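Local coordinates for protein GIL01 gp7 (Bacillus phage pGIL01, PDB 6N7O) that probably inhibits the LexA repressor of its bacterial host and is a small, mostly helical phage protein that forms a dimer, at residues 11-16 against 28-33. Numbering follows the deposited sequence. Where two conformers were deposited one is given.
Sequences IIELSQ and IDRLMQ
The guanidinium group of Arg30 meets the carboxylate of Glu13 at its edge rather than over a face: OE2 lies close to the guanidinium plane, and the two flat groups are themselves nearly coplanar, 26° apart. The grip is side-on, with both donors converging on one oxygen. Arg30 NE gives a hydrogen bond to Glu13 OE2 over 2.9 Å, taken on the syn lone pair, while Arg30 NH2 reaches the same OE2 at 2.9 Å, nearly along the C-O bond. N-H...O angles of 148° and 140° mark both bonds as bent, the expected cost of sharing one acceptor in this salt bridge. The other carboxylate oxygen, OE1, takes part in a hydrogen bond with the Tyr26 hydroxyl, so the group is held at both oxygens and its rotation should be restricted.

The chains arrive by different routes. Glu13 has CG anti to its backbone nitrogen and runs extended to the carboxylate, whereas Arg30 folds at chi2 and chi3, which turns its NE and NH2 edge to the acid. On the far side of the group, Arg30 NH1 donates to OE1 of Gln33, three residues further along the same helix, at 3.0 Å, which steadies the guanidinium from its own helix, though the acceptor is tilted from its plane.

CA atoms of Glu13 and Arg30 stand 10.3 Å apart, and the segments bury just 79 Å² between them, so this is a polar bridge at the surface rather than close helix packing. Beside the bridge, the side chains of Arg30 and Leu31 touch Phe10 of helix 2-16; Ile11 and Leu14, both buried, pack on Leu31 and Val27 of the second subunit, respectively. The arrangement is an interhelical salt bridge joining helices 2-16 and 24-34 within one subunit of a small helical dimer.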
loop_
_atom_site.group_PDB
_atom_site.type_symbol
_atom_site.label_atom_id
_atom_site.label_comp_id
_atom_site.label_asym_id
_atom_site.label_seq_id
_atom_site.Cartn_x
_atom_site.Cartn_y
_atom_site.Cartn_z
ATOM N N ILE A 11 1.183 -5.518 -4.291
ATOM C CA ILE A 11 1.374 -6.629 -3.361
ATOM C C ILE A 11 2.396 -7.620 -3.911
ATOM O O ILE A 11 3.247 -8.137 -3.170
ATOM C CB ILE A 11 0.026 -7.309 -3.062
ATOM C CG1 ILE A 11 -0.864 -6.369 -2.253
ATOM C CG2 ILE A 11 0.225 -8.610 -2.305
ATOM C CD1 ILE A 11 -2.326 -6.819 -2.186
ATOM N N ILE A 12 2.327 -7.912 -5.210
ATOM C CA ILE A 12 3.300 -8.820 -5.819
ATOM C C ILE A 12 4.699 -8.215 -5.752
ATOM O O ILE A 12 5.676 -8.911 -5.438
ATOM C CB ILE A 12 2.894 -9.151 -7.267
ATOM C CG1 ILE A 12 1.581 -9.927 -7.280
ATOM C CG2 ILE A 12 3.990 -9.975 -7.976
ATOM C CD1 ILE A 12 0.962 -10.006 -8.632
ATOM N N GLU A 13 4.817 -6.915 -6.053
ATOM C CA GLU A 13 6.113 -6.247 -5.964
ATOM C C GLU A 13 6.727 -6.391 -4.576
ATOM O O GLU A 13 7.935 -6.610 -4.449
ATOM C CB GLU A 13 5.980 -4.766 -6.343
ATOM C CG GLU A 13 7.306 -4.026 -6.304
ATOM C CD GLU A 13 7.159 -2.507 -6.456
ATOM O OE1 GLU A 13 8.181 -1.818 -6.332
ATOM O OE2 GLU A 13 6.032 -2.011 -6.704
ATOM N N LEU A 14 5.921 -6.238 -3.515
ATOM C CA LEU A 14 6.434 -6.458 -2.168
ATOM C C LEU A 14 6.784 -7.924 -1.948
ATOM O O LEU A 14 7.875 -8.253 -1.464
ATOM C CB LEU A 14 5.401 -5.987 -1.136
ATOM C CG LEU A 14 5.047 -4.503 -1.188
ATOM C CD1 LEU A 14 3.788 -4.191 -0.375
ATOM C CD2 LEU A 14 6.213 -3.654 -0.697
ATOM N N SER A 15 5.883 -8.821 -2.336
ATOM C CA SER A 15 6.052 -10.238 -2.028
ATOM C C SER A 15 7.286 -10.827 -2.697
ATOM O O SER A 15 7.913 -11.742 -2.154
ATOM C CB SER A 15 4.798 -10.999 -2.454
ATOM O OG SER A 15 3.665 -10.493 -1.775
ATOM N N GLN A 16 7.648 -10.321 -3.875
ATOM C CA GLN A 16 8.757 -10.909 -4.616
ATOM C C GLN A 16 10.116 -10.478 -4.083
ATOM O O GLN A 16 11.118 -11.113 -4.415
ATOM C CB GLN A 16 8.647 -10.551 -6.096
ATOM C CG GLN A 16 8.925 -9.085 -6.394
ATOM C CD GLN A 16 8.601 -8.707 -7.835
ATOM O OE1 GLN A 16 7.923 -9.446 -8.549
ATOM N NE2 GLN A 16 9.092 -7.552 -8.266
ATOM N N ILE A 28 4.133 4.679 0.769
ATOM C CA ILE A 28 3.175 5.768 0.591
ATOM C C ILE A 28 3.160 6.231 -0.861
ATOM O O ILE A 28 2.093 6.410 -1.459
ATOM C CB ILE A 28 3.514 6.921 1.545
ATOM C CG1 ILE A 28 3.190 6.516 2.990
ATOM C CG2 ILE A 28 2.800 8.209 1.108
ATOM C CD1 ILE A 28 3.683 7.518 4.023
ATOM N N ASP A 29 4.344 6.439 -1.448
ATOM C CA ASP A 29 4.411 6.854 -2.849
ATOM C C ASP A 29 3.663 5.871 -3.742
ATOM O O ASP A 29 2.895 6.277 -4.618
ATOM C CB ASP A 29 5.861 6.974 -3.315
ATOM C CG ASP A 29 6.544 8.244 -2.824
ATOM O OD1 ASP A 29 5.870 9.127 -2.254
ATOM O OD2 ASP A 29 7.773 8.360 -3.022
ATOM N N ARG A 30 3.877 4.570 -3.532
ATOM C CA ARG A 30 3.256 3.577 -4.412
ATOM C C ARG A 30 1.740 3.548 -4.240
ATOM O O ARG A 30 0.998 3.407 -5.225
ATOM C CB ARG A 30 3.843 2.192 -4.155
ATOM C CG ARG A 30 5.303 2.079 -4.553
ATOM C CD ARG A 30 5.487 1.954 -6.062
ATOM N NE ARG A 30 5.029 0.653 -6.556
ATOM C CZ ARG A 30 3.944 0.487 -7.308
ATOM N NH1 ARG A 30 3.213 1.539 -7.646
ATOM N NH2 ARG A 30 3.587 -0.724 -7.726
ATOM N N LEU A 31 1.261 3.648 -2.997
ATOM C CA LEU A 31 -0.178 3.626 -2.764
ATOM C C LEU A 31 -0.841 4.875 -3.338
ATOM O O LEU A 31 -1.973 4.814 -3.828
ATOM C CB LEU A 31 -0.473 3.489 -1.272
ATOM C CG LEU A 31 -0.075 2.149 -0.642
ATOM C CD1 LEU A 31 -0.298 2.159 0.846
ATOM C CD2 LEU A 31 -0.875 1.021 -1.295
ATOM N N MET A 32 -0.158 6.019 -3.294
ATOM C CA MET A 32 -0.715 7.192 -3.950
ATOM C C MET A 32 -0.781 7.001 -5.455
ATOM O O MET A 32 -1.705 7.504 -6.103
ATOM C CB MET A 32 0.099 8.430 -3.589
ATOM C CG MET A 32 -0.069 8.809 -2.135
ATOM S SD MET A 32 0.720 10.371 -1.755
ATOM C CE MET A 32 -0.124 11.444 -2.913
ATOM N N GLN A 33 0.168 6.255 -6.028
ATOM C CA GLN A 33 0.058 5.903 -7.436
ATOM C C GLN A 33 -1.114 4.963 -7.676
ATOM O O GLN A 33 -1.845 5.111 -8.660
ATOM C CB GLN A 33 1.350 5.265 -7.925
ATOM C CG GLN A 33 2.544 6.205 -7.919
ATOM C CD GLN A 33 3.820 5.522 -8.398
ATOM O OE1 GLN A 33 4.115 4.385 -8.024
ATOM N NE2 GLN A 33 4.574 6.210 -9.244
#